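Local structure of sugar ABC transporter substrate-binding protein (Treponema pallidum subsp. pallidum, 5U2P) at residues Leu117-Thr122 and Ser365-Gly370; Leu193-Thr198 and Cys288-Thr293; Ile197-Gly202 and Glu294-Val299; Val299-Leu304 and Lys371-Ile376. The protein probably binds a ligand, possibly a sugar, in the periplasm for an ABC transporter, although its natural ligand is not established. One frame throughout, in Å; residues are numbered along the deposited sequence. Where two conformers were deposited one is given.

Contact 1 of 4, residues Leu117-Thr122 and Ser365-Gly370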
loop_
_atom_site.group_PDB
_atom_site.type_symbol
_atom_site.label_atom_id
_atom_site.label_comp_id
_atom_site.label_asym_id
_atom_site.label_seq_id
_atom_site.Cartn_x
_atom_site.Cartn_y
_atom_site.Cartn_z
ATOM N N LEU A 117 -7.053 15.302 -2.345
ATOM C CA LEU A 117 -6.572 13.960 -2.031
ATOM C C LEU A 117 -5.073 13.816 -2.268
ATOM O O LEU A 117 -4.545 14.324 -3.256
ATOM C CB LEU A 117 -7.301 12.923 -2.875
ATOM C CG LEU A 117 -8.798 12.769 -2.608
ATOM C CD1 LEU A 117 -9.403 11.896 -3.683
ATOM C CD2 LEU A 117 -9.033 12.191 -1.232
ATOM N N LEU A 118 -4.398 13.074 -1.392
ATOM C CA LEU A 118 -2.978 12.827 -1.564
ATOM C C LEU A 118 -2.734 11.823 -2.687
ATOM O O LEU A 118 -1.891 12.050 -3.561
ATOM C CB LEU A 118 -2.365 12.333 -0.255
ATOM C CG LEU A 118 -2.416 13.356 0.888
ATOM C CD1 LEU A 118 -1.987 12.759 2.218
ATOM C CD2 LEU A 118 -1.578 14.582 0.575
ATOM N N ILE A 119 -3.450 10.704 -2.632
ATOM C CA ILE A 119 -3.317 9.620 -3.608
ATOM C C ILE A 119 -4.725 9.204 -4.052
ATOM O O ILE A 119 -5.319 8.291 -3.463
ATOM C CB ILE A 119 -2.579 8.385 -3.030
ATOM C CG1 ILE A 119 -1.323 8.783 -2.255
ATOM C CG2 ILE A 119 -2.248 7.410 -4.165
ATOM C CD1 ILE A 119 -0.728 7.637 -1.436
ATOM N N PRO A 120 -5.291 9.911 -5.039
ATOM C CA PRO A 120 -6.690 9.608 -5.370
ATOM C C PRO A 120 -6.873 8.136 -5.746
ATOM O O PRO A 120 -6.117 7.618 -6.570
ATOM C CB PRO A 120 -6.986 10.531 -6.560
ATOM C CG PRO A 120 -5.967 11.602 -6.500
ATOM C CD PRO A 120 -4.748 11.015 -5.849
ATOM N N PRO A 121 -7.837 7.454 -5.117
ATOM C CA PRO A 121 -8.179 6.102 -5.561
ATOM C C PRO A 121 -8.662 6.103 -6.993
ATOM O O PRO A 121 -9.387 7.023 -7.396
ATOM C CB PRO A 121 -9.310 5.688 -4.622
ATOM C CG PRO A 121 -9.267 6.671 -3.499
ATOM C CD PRO A 121 -8.726 7.911 -4.042
ATOM N N THR A 122 -8.289 5.081 -7.761
ATOM C CA THR A 122 -8.744 4.987 -9.138
ATOM C C THR A 122 -9.133 3.567 -9.525
ATOM O O THR A 122 -8.526 2.589 -9.058
ATOM C CB THR A 122 -7.665 5.464 -10.122
ATOM O OG1 THR A 122 -6.469 4.703 -9.918
ATOM C CG2 THR A 122 -7.366 6.951 -9.919
ATOM N N SER A 365 8.204 14.541 -0.882
ATOM C CA SER A 365 8.668 14.295 -2.245
ATOM C C SER A 365 7.727 13.426 -3.075
ATOM O O SER A 365 7.641 13.597 -4.288
ATOM C CB SER A 365 10.057 13.651 -2.224
ATOM O OG SER A 365 10.081 12.437 -1.493
ATOM N N HIS A 366 7.032 12.489 -2.434
ATOM C CA HIS A 366 6.217 11.536 -3.166
ATOM C C HIS A 366 4.770 11.484 -2.691
ATOM O O HIS A 366 3.857 11.661 -3.501
ATOM C CB HIS A 366 6.848 10.144 -3.083
ATOM C CG HIS A 366 8.102 10.004 -3.887
ATOM N ND1 HIS A 366 9.324 10.476 -3.455
ATOM C CD2 HIS A 366 8.325 9.436 -5.096
ATOM C CE1 HIS A 366 10.244 10.210 -4.365
ATOM N NE2 HIS A 366 9.666 9.572 -5.366
ATOM N N ILE A 367 4.540 11.255 -1.404
ATOM C CA ILE A 367 3.174 10.957 -0.969
ATOM C C ILE A 367 2.273 12.177 -1.195
ATOM O O ILE A 367 1.179 12.053 -1.743
ATOM C CB ILE A 367 3.127 10.492 0.509
ATOM C CG1 ILE A 367 3.960 9.211 0.687
ATOM C CG2 ILE A 367 1.677 10.251 0.933
ATOM C CD1 ILE A 367 4.259 8.822 2.153
ATOM N N GLU A 368 2.745 13.361 -0.827
ATOM C CA GLU A 368 1.927 14.567 -0.975
ATOM C C GLU A 368 1.612 14.885 -2.437
ATOM O O GLU A 368 0.627 15.563 -2.734
ATOM C CB GLU A 368 2.618 15.764 -0.322
ATOM C CG GLU A 368 1.841 16.334 0.836
ATOM C CD GLU A 368 2.554 17.491 1.515
ATOM O OE1 GLU A 368 3.677 17.846 1.090
ATOM O OE2 GLU A 368 1.984 18.043 2.479
ATOM N N LYS A 369 2.442 14.371 -3.339
ATOM C CA LYS A 369 2.302 14.613 -4.767
ATOM C C LYS A 369 1.603 13.468 -5.471
ATOM O O LYS A 369 1.468 13.469 -6.696
ATOM C CB LYS A 369 3.674 14.836 -5.404
ATOM C CG LYS A 369 4.515 15.894 -4.699
ATOM C CD LYS A 369 5.778 16.229 -5.475
ATOM C CE LYS A 369 6.585 17.312 -4.784
ATOM N NZ LYS A 369 7.752 17.730 -5.605
ATOM N N GLY A 370 1.171 12.475 -4.702
ATOM C CA GLY A 370 0.451 11.350 -5.267
ATOM C C GLY A 370 1.300 10.368 -6.055
ATOM O O GLY A 370 0.753 9.536 -6.795
HETATM O O HOH W 1 -1.394 14.567 -4.586
#

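Contact 2 of 4, residues Leu193-Thr198 and Cys288-Thr293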
loop_
_atom_site.group_PDB
_atom_site.type_symbol
_atom_site.label_atom_id
_atom_site.label_comp_id
_atom_site.label_asym_id
_atom_site.label_seq_id
_atom_site.Cartn_x
_atom_site.Cartn_y
_atom_site.Cartn_z
ATOM N N LEU A 193 10.975 -7.709 -4.426
ATOM C CA LEU A 193 10.802 -7.934 -5.854
ATOM C C LEU A 193 9.479 -7.325 -6.333
ATOM O O LEU A 193 9.397 -6.792 -7.449
ATOM C CB LEU A 193 10.862 -9.428 -6.179
ATOM C CG LEU A 193 10.955 -9.786 -7.658
ATOM C CD1 LEU A 193 12.159 -9.096 -8.313
ATOM C CD2 LEU A 193 11.045 -11.302 -7.815
ATOM N N ALA A 194 8.447 -7.389 -5.497
ATOM C CA ALA A 194 7.154 -6.775 -5.830
ATOM C C ALA A 194 7.306 -5.282 -6.115
ATOM O O ALA A 194 6.755 -4.759 -7.086
ATOM C CB ALA A 194 6.158 -7.000 -4.713
ATOM N N ASP A 195 8.030 -4.593 -5.237
ATOM C CA ASP A 195 8.287 -3.173 -5.412
ATOM C C ASP A 195 8.943 -2.907 -6.770
ATOM O O ASP A 195 8.474 -2.081 -7.566
ATOM C CB ASP A 195 9.165 -2.664 -4.264
ATOM C CG ASP A 195 9.529 -1.207 -4.400
ATOM O OD1 ASP A 195 8.692 -0.354 -4.015
ATOM O OD2 ASP A 195 10.652 -0.913 -4.877
ATOM N N ALA A 196 10.006 -3.647 -7.061
ATOM C CA ALA A 196 10.772 -3.393 -8.265
ATOM C C ALA A 196 9.998 -3.724 -9.534
ATOM O O ALA A 196 10.042 -2.953 -10.494
ATOM C CB ALA A 196 12.066 -4.174 -8.207
ATOM N N ILE A 197 9.289 -4.853 -9.545
ATOM C CA ILE A 197 8.477 -5.231 -10.699
ATOM C C ILE A 197 7.418 -4.154 -10.938
ATOM O O ILE A 197 7.133 -3.774 -12.084
ATOM C CB ILE A 197 7.793 -6.609 -10.497
ATOM C CG1 ILE A 197 8.836 -7.733 -10.535
ATOM C CG2 ILE A 197 6.705 -6.857 -11.567
ATOM C CD1 ILE A 197 8.310 -9.093 -10.116
ATOM N N THR A 198 6.837 -3.671 -9.850
ATOM C CA THR A 198 5.730 -2.732 -9.954
ATOM C C THR A 198 6.240 -1.432 -10.575
ATOM O O THR A 198 5.582 -0.836 -11.453
ATOM C CB THR A 198 5.073 -2.483 -8.562
ATOM O OG1 THR A 198 4.470 -3.702 -8.106
ATOM C CG2 THR A 198 3.984 -1.404 -8.651
ATOM N N CYS A 288 14.419 6.267 2.434
ATOM C CA CYS A 288 14.608 6.724 1.066
ATOM C C CYS A 288 14.088 5.700 0.079
ATOM O O CYS A 288 13.709 4.585 0.449
ATOM C CB CYS A 288 16.087 6.998 0.801
ATOM S SG CYS A 288 17.125 5.529 0.957
ATOM N N VAL A 289 14.058 6.097 -1.185
ATOM C CA VAL A 289 13.684 5.203 -2.267
ATOM C C VAL A 289 14.662 4.054 -2.365
ATOM O O VAL A 289 15.867 4.247 -2.201
ATOM C CB VAL A 289 13.633 5.961 -3.600
ATOM C CG1 VAL A 289 13.665 5.010 -4.793
ATOM C CG2 VAL A 289 12.391 6.828 -3.625
ATOM N N LEU A 290 14.158 2.853 -2.631
ATOM C CA LEU A 290 15.054 1.727 -2.894
ATOM C C LEU A 290 15.493 1.761 -4.353
ATOM O O LEU A 290 14.680 1.497 -5.246
ATOM C CB LEU A 290 14.380 0.394 -2.582
ATOM C CG LEU A 290 15.243 -0.853 -2.831
ATOM C CD1 LEU A 290 16.247 -1.106 -1.704
ATOM C CD2 LEU A 290 14.342 -2.029 -3.017
ATOM N N PRO A 291 16.780 2.082 -4.614
ATOM C CA PRO A 291 17.161 2.228 -6.026
ATOM C C PRO A 291 17.430 0.888 -6.714
ATOM O O PRO A 291 18.588 0.503 -6.897
ATOM C CB PRO A 291 18.429 3.074 -5.950
ATOM C CG PRO A 291 19.056 2.676 -4.650
ATOM C CD PRO A 291 17.911 2.374 -3.709
ATOM N N ILE A 292 16.356 0.208 -7.103
ATOM C CA ILE A 292 16.428 -1.164 -7.601
ATOM C C ILE A 292 15.975 -1.235 -9.051
ATOM O O ILE A 292 16.023 -2.296 -9.672
ATOM C CB ILE A 292 15.563 -2.113 -6.730
ATOM C CG1 ILE A 292 15.916 -3.579 -7.005
ATOM C CG2 ILE A 292 14.078 -1.827 -6.932
ATOM C CD1 ILE A 292 15.278 -4.548 -6.035
ATOM N N THR A 293 15.517 -0.100 -9.575
ATOM C CA THR A 293 15.192 0.029 -10.996
ATOM C C THR A 293 15.727 1.349 -11.527
ATOM O O THR A 293 15.997 2.266 -10.753
ATOM C CB THR A 293 13.671 -0.030 -11.263
ATOM O OG1 THR A 293 13.034 1.150 -10.747
ATOM C CG2 THR A 293 13.056 -1.261 -10.617
#

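Contact 3 of 4, residues Ile197-Gly202 and Glu294-Val299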
loop_
_atom_site.group_PDB
_atom_site.type_symbol
_atom_site.label_atom_id
_atom_site.label_comp_id
_atom_site.label_asym_id
_atom_site.label_seq_id
_atom_site.Cartn_x
_atom_site.Cartn_y
_atom_site.Cartn_z
ATOM N N ILE A 197 9.289 -4.853 -9.545
ATOM C CA ILE A 197 8.477 -5.231 -10.699
ATOM C C ILE A 197 7.418 -4.154 -10.938
ATOM O O ILE A 197 7.133 -3.774 -12.084
ATOM C CB ILE A 197 7.793 -6.609 -10.497
ATOM C CG1 ILE A 197 8.836 -7.733 -10.535
ATOM C CG2 ILE A 197 6.705 -6.857 -11.567
ATOM C CD1 ILE A 197 8.310 -9.093 -10.116
ATOM N N THR A 198 6.837 -3.671 -9.850
ATOM C CA THR A 198 5.730 -2.732 -9.954
ATOM C C THR A 198 6.240 -1.432 -10.575
ATOM O O THR A 198 5.582 -0.836 -11.453
ATOM C CB THR A 198 5.073 -2.483 -8.562
ATOM O OG1 THR A 198 4.470 -3.702 -8.106
ATOM C CG2 THR A 198 3.984 -1.404 -8.651
ATOM N N LYS A 199 7.418 -0.995 -10.147
ATOM C CA LYS A 199 7.973 0.259 -10.639
ATOM C C LYS A 199 8.351 0.200 -12.123
ATOM O O LYS A 199 8.120 1.153 -12.848
ATOM C CB LYS A 199 9.184 0.672 -9.812
ATOM C CG LYS A 199 8.816 1.177 -8.448
ATOM C CD LYS A 199 10.038 1.727 -7.733
ATOM C CE LYS A 199 9.677 2.226 -6.374
ATOM N NZ LYS A 199 10.629 3.285 -5.916
ATOM N N VAL A 200 8.937 -0.900 -12.571
ATOM C CA VAL A 200 9.353 -0.956 -13.971
ATOM C C VAL A 200 8.111 -0.992 -14.867
ATOM O O VAL A 200 8.100 -0.390 -15.937
ATOM C CB VAL A 200 10.285 -2.159 -14.255
ATOM C CG1 VAL A 200 9.577 -3.485 -14.014
ATOM C CG2 VAL A 200 10.841 -2.074 -15.673
ATOM N N LEU A 201 7.049 -1.648 -14.409
ATOM C CA LEU A 201 5.829 -1.782 -15.219
ATOM C C LEU A 201 4.899 -0.568 -15.166
ATOM O O LEU A 201 4.126 -0.338 -16.095
ATOM C CB LEU A 201 5.035 -3.020 -14.795
ATOM C CG LEU A 201 5.686 -4.377 -15.086
ATOM C CD1 LEU A 201 4.832 -5.493 -14.509
ATOM C CD2 LEU A 201 5.927 -4.595 -16.581
ATOM N N GLY A 202 4.959 0.201 -14.090
ATOM C CA GLY A 202 4.042 1.317 -13.918
ATOM C C GLY A 202 2.629 0.911 -13.520
ATOM O O GLY A 202 2.316 -0.271 -13.391
ATOM N N GLU A 294 15.854 1.454 -12.846
ATOM C CA GLU A 294 16.378 2.667 -13.460
ATOM C C GLU A 294 15.521 3.885 -13.104
ATOM O O GLU A 294 16.022 5.005 -13.026
ATOM C CB GLU A 294 16.470 2.502 -14.988
ATOM C CG GLU A 294 15.188 2.814 -15.793
ATOM C CD GLU A 294 14.071 1.797 -15.589
ATOM O OE1 GLU A 294 14.358 0.667 -15.139
ATOM O OE2 GLU A 294 12.902 2.130 -15.888
ATOM N N ASN A 295 14.233 3.650 -12.868
ATOM C CA ASN A 295 13.273 4.727 -12.634
ATOM C C ASN A 295 12.781 4.814 -11.187
ATOM O O ASN A 295 11.809 5.501 -10.915
ATOM C CB ASN A 295 12.068 4.554 -13.565
ATOM C CG ASN A 295 11.226 3.330 -13.222
ATOM O OD1 ASN A 295 11.658 2.439 -12.491
ATOM N ND2 ASN A 295 10.017 3.282 -13.759
ATOM N N ALA A 296 13.466 4.140 -10.266
ATOM C CA ALA A 296 13.012 4.007 -8.875
ATOM C C ALA A 296 12.588 5.325 -8.210
ATOM O O ALA A 296 11.695 5.331 -7.362
ATOM C CB ALA A 296 14.109 3.344 -8.038
ATOM N N GLN A 297 13.214 6.434 -8.598
ATOM C CA GLN A 297 12.953 7.727 -7.958
ATOM C C GLN A 297 11.610 8.331 -8.392
ATOM O O GLN A 297 11.156 9.330 -7.824
ATOM C CB GLN A 297 14.085 8.715 -8.272
ATOM C CG GLN A 297 15.477 8.253 -7.842
ATOM C CD GLN A 297 15.669 8.233 -6.328
ATOM O OE1 GLN A 297 14.899 8.839 -5.578
ATOM N NE2 GLN A 297 16.709 7.534 -5.874
ATOM N N ASP A 298 10.975 7.722 -9.392
ATOM C CA ASP A 298 9.763 8.280 -9.976
ATOM C C ASP A 298 8.548 8.112 -9.064
ATOM O O ASP A 298 7.758 9.035 -8.915
ATOM C CB ASP A 298 9.487 7.647 -11.350
ATOM C CG ASP A 298 9.130 6.159 -11.274
ATOM O OD1 ASP A 298 9.324 5.533 -10.209
ATOM O OD2 ASP A 298 8.673 5.608 -12.302
ATOM N N VAL A 299 8.408 6.942 -8.447
ATOM C CA VAL A 299 7.199 6.620 -7.691
ATOM C C VAL A 299 7.525 5.677 -6.535
ATOM O O VAL A 299 8.475 4.910 -6.608
ATOM C CB VAL A 299 6.123 5.986 -8.607
ATOM C CG1 VAL A 299 6.415 4.499 -8.873
ATOM C CG2 VAL A 299 4.757 6.172 -8.035
#

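Contact 4 of 4, residues Val299-Leu304 and Lys371-Ile376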
loop_
_atom_site.group_PDB
_atom_site.type_symbol
_atom_site.label_atom_id
_atom_site.label_comp_id
_atom_site.label_asym_id
_atom_site.label_seq_id
_atom_site.Cartn_x
_atom_site.Cartn_y
_atom_site.Cartn_z
ATOM N N VAL A 299 8.408 6.942 -8.447
ATOM C CA VAL A 299 7.199 6.620 -7.691
ATOM C C VAL A 299 7.525 5.677 -6.535
ATOM O O VAL A 299 8.475 4.910 -6.608
ATOM C CB VAL A 299 6.123 5.986 -8.607
ATOM C CG1 VAL A 299 6.415 4.499 -8.873
ATOM C CG2 VAL A 299 4.757 6.172 -8.035
ATOM N N LEU A 300 6.748 5.759 -5.464
ATOM C CA LEU A 300 6.819 4.782 -4.381
ATOM C C LEU A 300 5.796 3.695 -4.671
ATOM O O LEU A 300 4.821 3.940 -5.385
ATOM C CB LEU A 300 6.528 5.427 -3.023
ATOM C CG LEU A 300 7.515 6.491 -2.542
ATOM C CD1 LEU A 300 7.006 7.166 -1.309
ATOM C CD2 LEU A 300 8.869 5.871 -2.274
ATOM N N THR A 301 5.997 2.506 -4.112
ATOM C CA THR A 301 4.931 1.509 -4.068
ATOM C C THR A 301 4.469 1.254 -2.636
ATOM O O THR A 301 5.152 1.606 -1.665
ATOM C CB THR A 301 5.349 0.151 -4.702
ATOM O OG1 THR A 301 6.161 -0.596 -3.784
ATOM C CG2 THR A 301 6.084 0.367 -6.030
ATOM N N GLY A 302 3.285 0.660 -2.515
ATOM C CA GLY A 302 2.734 0.299 -1.219
ATOM C C GLY A 302 1.414 -0.411 -1.362
ATOM O O GLY A 302 1.075 -0.917 -2.436
ATOM N N SER A 303 0.672 -0.458 -0.266
ATOM C CA SER A 303 -0.691 -0.918 -0.290
ATOM C C SER A 303 -1.649 0.255 -0.264
ATOM O O SER A 303 -1.606 1.073 0.660
ATOM C CB SER A 303 -1.020 -1.807 0.888
ATOM O OG SER A 303 -2.406 -2.115 0.821
ATOM N N LEU A 304 -2.499 0.312 -1.280
ATOM C CA LEU A 304 -3.576 1.303 -1.372
ATOM C C LEU A 304 -4.925 0.644 -1.089
ATOM O O LEU A 304 -5.983 1.171 -1.460
ATOM C CB LEU A 304 -3.552 1.985 -2.748
ATOM C CG LEU A 304 -2.198 2.572 -3.187
ATOM C CD1 LEU A 304 -2.276 3.242 -4.567
ATOM C CD2 LEU A 304 -1.667 3.562 -2.146
ATOM N N LYS A 371 2.619 10.434 -5.853
ATOM C CA LYS A 371 3.570 9.574 -6.548
ATOM C C LYS A 371 3.689 8.228 -5.843
ATOM O O LYS A 371 4.758 7.871 -5.350
ATOM C CB LYS A 371 4.942 10.253 -6.633
ATOM C CG LYS A 371 4.993 11.473 -7.558
ATOM C CD LYS A 371 6.342 12.185 -7.417
ATOM C CE LYS A 371 6.558 13.230 -8.493
ATOM N NZ LYS A 371 5.500 14.257 -8.463
ATOM N N VAL A 372 2.587 7.487 -5.818
ATOM C CA VAL A 372 2.520 6.171 -5.169
ATOM C C VAL A 372 1.576 5.279 -5.976
ATOM O O VAL A 372 0.483 5.720 -6.335
ATOM C CB VAL A 372 1.989 6.252 -3.704
ATOM C CG1 VAL A 372 2.079 4.887 -3.022
ATOM C CG2 VAL A 372 2.707 7.344 -2.898
ATOM N N ILE A 373 1.984 4.043 -6.248
ATOM C CA ILE A 373 1.144 3.056 -6.897
ATOM C C ILE A 373 1.136 1.780 -6.100
ATOM O O ILE A 373 2.026 1.549 -5.282
ATOM C CB ILE A 373 1.596 2.783 -8.343
ATOM C CG1 ILE A 373 3.048 2.277 -8.392
ATOM C CG2 ILE A 373 1.442 4.055 -9.128
ATOM C CD1 ILE A 373 3.504 1.883 -9.839
ATOM N N GLN A 374 0.105 0.970 -6.288
ATOM C CA GLN A 374 -0.016 -0.248 -5.499
ATOM C C GLN A 374 0.918 -1.364 -5.977
ATOM O O GLN A 374 0.873 -1.800 -7.149
ATOM C CB GLN A 374 -1.456 -0.754 -5.501
ATOM C CG GLN A 374 -1.601 -2.029 -4.671
ATOM C CD GLN A 374 -2.963 -2.217 -4.064
ATOM O OE1 GLN A 374 -3.433 -1.382 -3.282
ATOM N NE2 GLN A 374 -3.604 -3.333 -4.403
ATOM N N ALA A 375 1.749 -1.840 -5.052
ATOM C CA ALA A 375 2.621 -2.975 -5.298
ATOM C C ALA A 375 1.826 -4.241 -5.569
ATOM O O ALA A 375 0.796 -4.490 -4.944
ATOM C CB ALA A 375 3.566 -3.201 -4.105
ATOM N N ILE A 376 2.323 -5.067 -6.490
ATOM C CA ILE A 376 1.571 -6.238 -6.913
ATOM C C ILE A 376 1.316 -7.268 -5.803
ATOM O O ILE A 376 0.353 -8.035 -5.913
ATOM C CB ILE A 376 2.259 -6.945 -8.100
ATOM C CG1 ILE A 376 3.689 -7.358 -7.730
ATOM C CG2 ILE A 376 2.231 -6.053 -9.328
ATOM C CD1 ILE A 376 4.382 -8.292 -8.765
#

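Contact 1 of 4, residues Leu117-Thr122 and Ser365-Gly370
A Schellman motif, formed where the chain leaves helix 360-367, is the surface that Leu118 and Ile119 of the loop 117-122 meet. The motif is recognised by the positive phi of Gly370 (74°) together with two backbone bonds back into the last turn, one of them from Gly370 N to Ile367 O at 3.0 Å. Having no side chain, Gly370 offers its CA to the loop, and Leu118 O stands only 3.0 Å from that carbon. The neighbouring Gly370 N is also near this oxygen but points badly for a hydrogen bond. Water completes the polar side of the contact: one molecule donates to Leu118 O at 2.8 Å and to Glu368 O at 2.9 Å. It has more acceptors within range than protons to give, so the two bonds need not both be fully occupied. Glu368 O has a further partner in Arg348.

The apolar side is carried by the branch ends. With CG opposite the carbonyl carbon (chi1 -64°), Leu118 sends CD2 over Glu368, 3.8 Å from its CA. The same methyl meets the aliphatic Glu368 CG at 3.9 Å, and Phe363 of the helix touches both residues. Ile119 reaches less closely, its CD1 lying 4.3 Å from Ile367 CG2. Leu118 is tied by backbone bonding to Ala346, and its loop leads to strand 131-132 of one sheet, whereas Gly370 leads to strand 372-374 of the other. The arrangement is thus consistent with a junction between the two lobes expected of a solute-binding protein, made on a Schellman motif.

Contact 2 of 4, residues Leu193-Thr198 and Cys288-Thr293
A chi1 of -165° in Ile292 sets CG1 trans to the backbone N and leaves CG2 in the confined position between N and the carbonyl carbon, and both branches close on the methyl of Ala196. Ile292 CG2 is 3.3 Å from Ala196 CB, tighter than normal carbon contact, while Ile292 CD1 sits beside the same methyl at 3.9 Å. In Thr293 the first torsion (chi1 69°) places CG2 opposite the carbonyl carbon, so the methyl faces the helix, 3.5 Å from Ala196 O. Its hydroxyl is engaged elsewhere, bonded to Asn295 OD1.

One carboxylate oxygen of Asp195, OD2, passes Ile292 CG2 at 4.1 Å, crossing it at a slant, and Leu290 CD2 at 4.3 Å; no hydrogen bond joins the segments. The carboxylate is buried and served by Thr301, whose OG1 is bonded to Asp195 OD1. Pro291 centres an inverse gamma turn between Leu290 and Ile292, and both send their CB toward the helix.

Around this largely apolar seam, Leu192 of helix 191-214 packs on Leu290 and Ile292, Leu142 of strand 138-145 lies against Leu290, and Val229 of helix 227-238 reaches Thr293. The loop after strand 285-288 is packed among two helices and the sheet.

Contact 3 of 4, residues Ile197-Gly202 and Glu294-Val299
Lys199 NZ is gripped by two backbone carbonyls of the facing loop. Its bond to Ala296 O, 2.7 Å long, lies in the carbonyl plane on a lone pair of the oxygen. The second, to Val299 O at 2.8 Å, is weak. To get there the lysine runs out of helix 191-214 as an extended chain, with CG opposite the carbonyl carbon (chi1 -73°) and every later torsion near trans. Its methylenes slide alongside Val299 in the reverse direction: Lys199 CG meets Val299 CG1 at 4.1 Å, and farther out Lys199 CD passes 3.7 Å from Val299 O.

The same residue is held at its backbone. Asn295 ND2 donates to Lys199 O over 3.0 Å, a nearly straight bond of 168°. The oxygen lies in the plane of the asparagine amide, but seen from the oxygen the donor stands 51° out of the carbonyl plane and uses no lone pair. Asn295 OD1 is bonded in turn to the hydroxyl of Thr293, which probably settles which way round the amide lies and so turns ND2 toward Lys199 O. Asn295 begins the type I turn that ends at Asp298 and brings the carbonyl of Ala296 within reach of Lys199 NZ. Val289 packs on Lys199 as well.

The direct partners of this buried lysine are thus carbonyl oxygens; Asp298 OD1 lies 5.0 Å from Lys199 NZ, not in contact, and both the peptide dipoles and this carboxylate may help to stabilise the charge. Lys199 gives from NZ and receives at O, clasping helix and turn at two points.

Contact 4 of 4, residues Val299-Leu304 and Lys371-Ile376
Four backbone hydrogen bonds pair Leu300-Gly302 with Lys371-Ala375 in parallel. The straightest runs from Leu300 N to Lys371 O, 2.9 Å at 176°. Ile373 N then gives to Leu300 O at 3.0 Å, and Ala375 N to Gly302 O at 2.9 Å. Between them the bond from Gly302 N to Ile373 O is longer, 3.2 Å, and bent to 139°. A side chain extends the ladder: Gln374, with CG trans to its backbone N (chi1 180°) and the chain extended, brings OE1 to Leu304 N at 2.8 Å. Glu305 takes the NE2 end of that amide, so both sides of the group are held.

Packing follows on the two faces. On that of Thr301 and Ile373, Val299 CG1 meets Ile373 CD1 at 4.0 Å, the two side chains crossing at about a right angle. On the other, Leu300 CB packs against Val372 CG2. Beyond the last rung Leu304 folds back along Gln374, its CD1 3.7 Å from Gln374 N, while its other methyl, CD2, lies 4.1 Å from Val372 CG1. Thr301 OG1 is bonded to Asp195 and Asn140, which tie the strand to helix 191-214 and to strand 138-145.

Strand 300-303 sits between 138-145 and 372-374 in the six-stranded sheet, and soon after Leu304 the chain enters strand 307-311 of the other sheet. Such passage between sheets is characteristic of bilobal periplasmic binding proteins.

Contacts 2 and 4 are buried, contacts 1 and 3 only partly so. Contacts 2 and 3 share helix 191-214 and have centres about 6 Å apart, yet one is largely apolar packing and the other polar clasping by a lysine and an asparagine. Contact 4 alone is strand pairing and lies nearest the chain's centre, about 6 Å from it, its core bonded backbone to backbone. It shares Val299 with contact 3 and is bonded to the helix of contact 2, Thr301 OG1 with Asp195 OD1 and Ile376 N giving to Thr198 OG1. Contact 1, by contrast water-bridged and partly buried, probably lies between the lobes. His366 there connects it to contact 3, with NE2 bonded to Gln297 O.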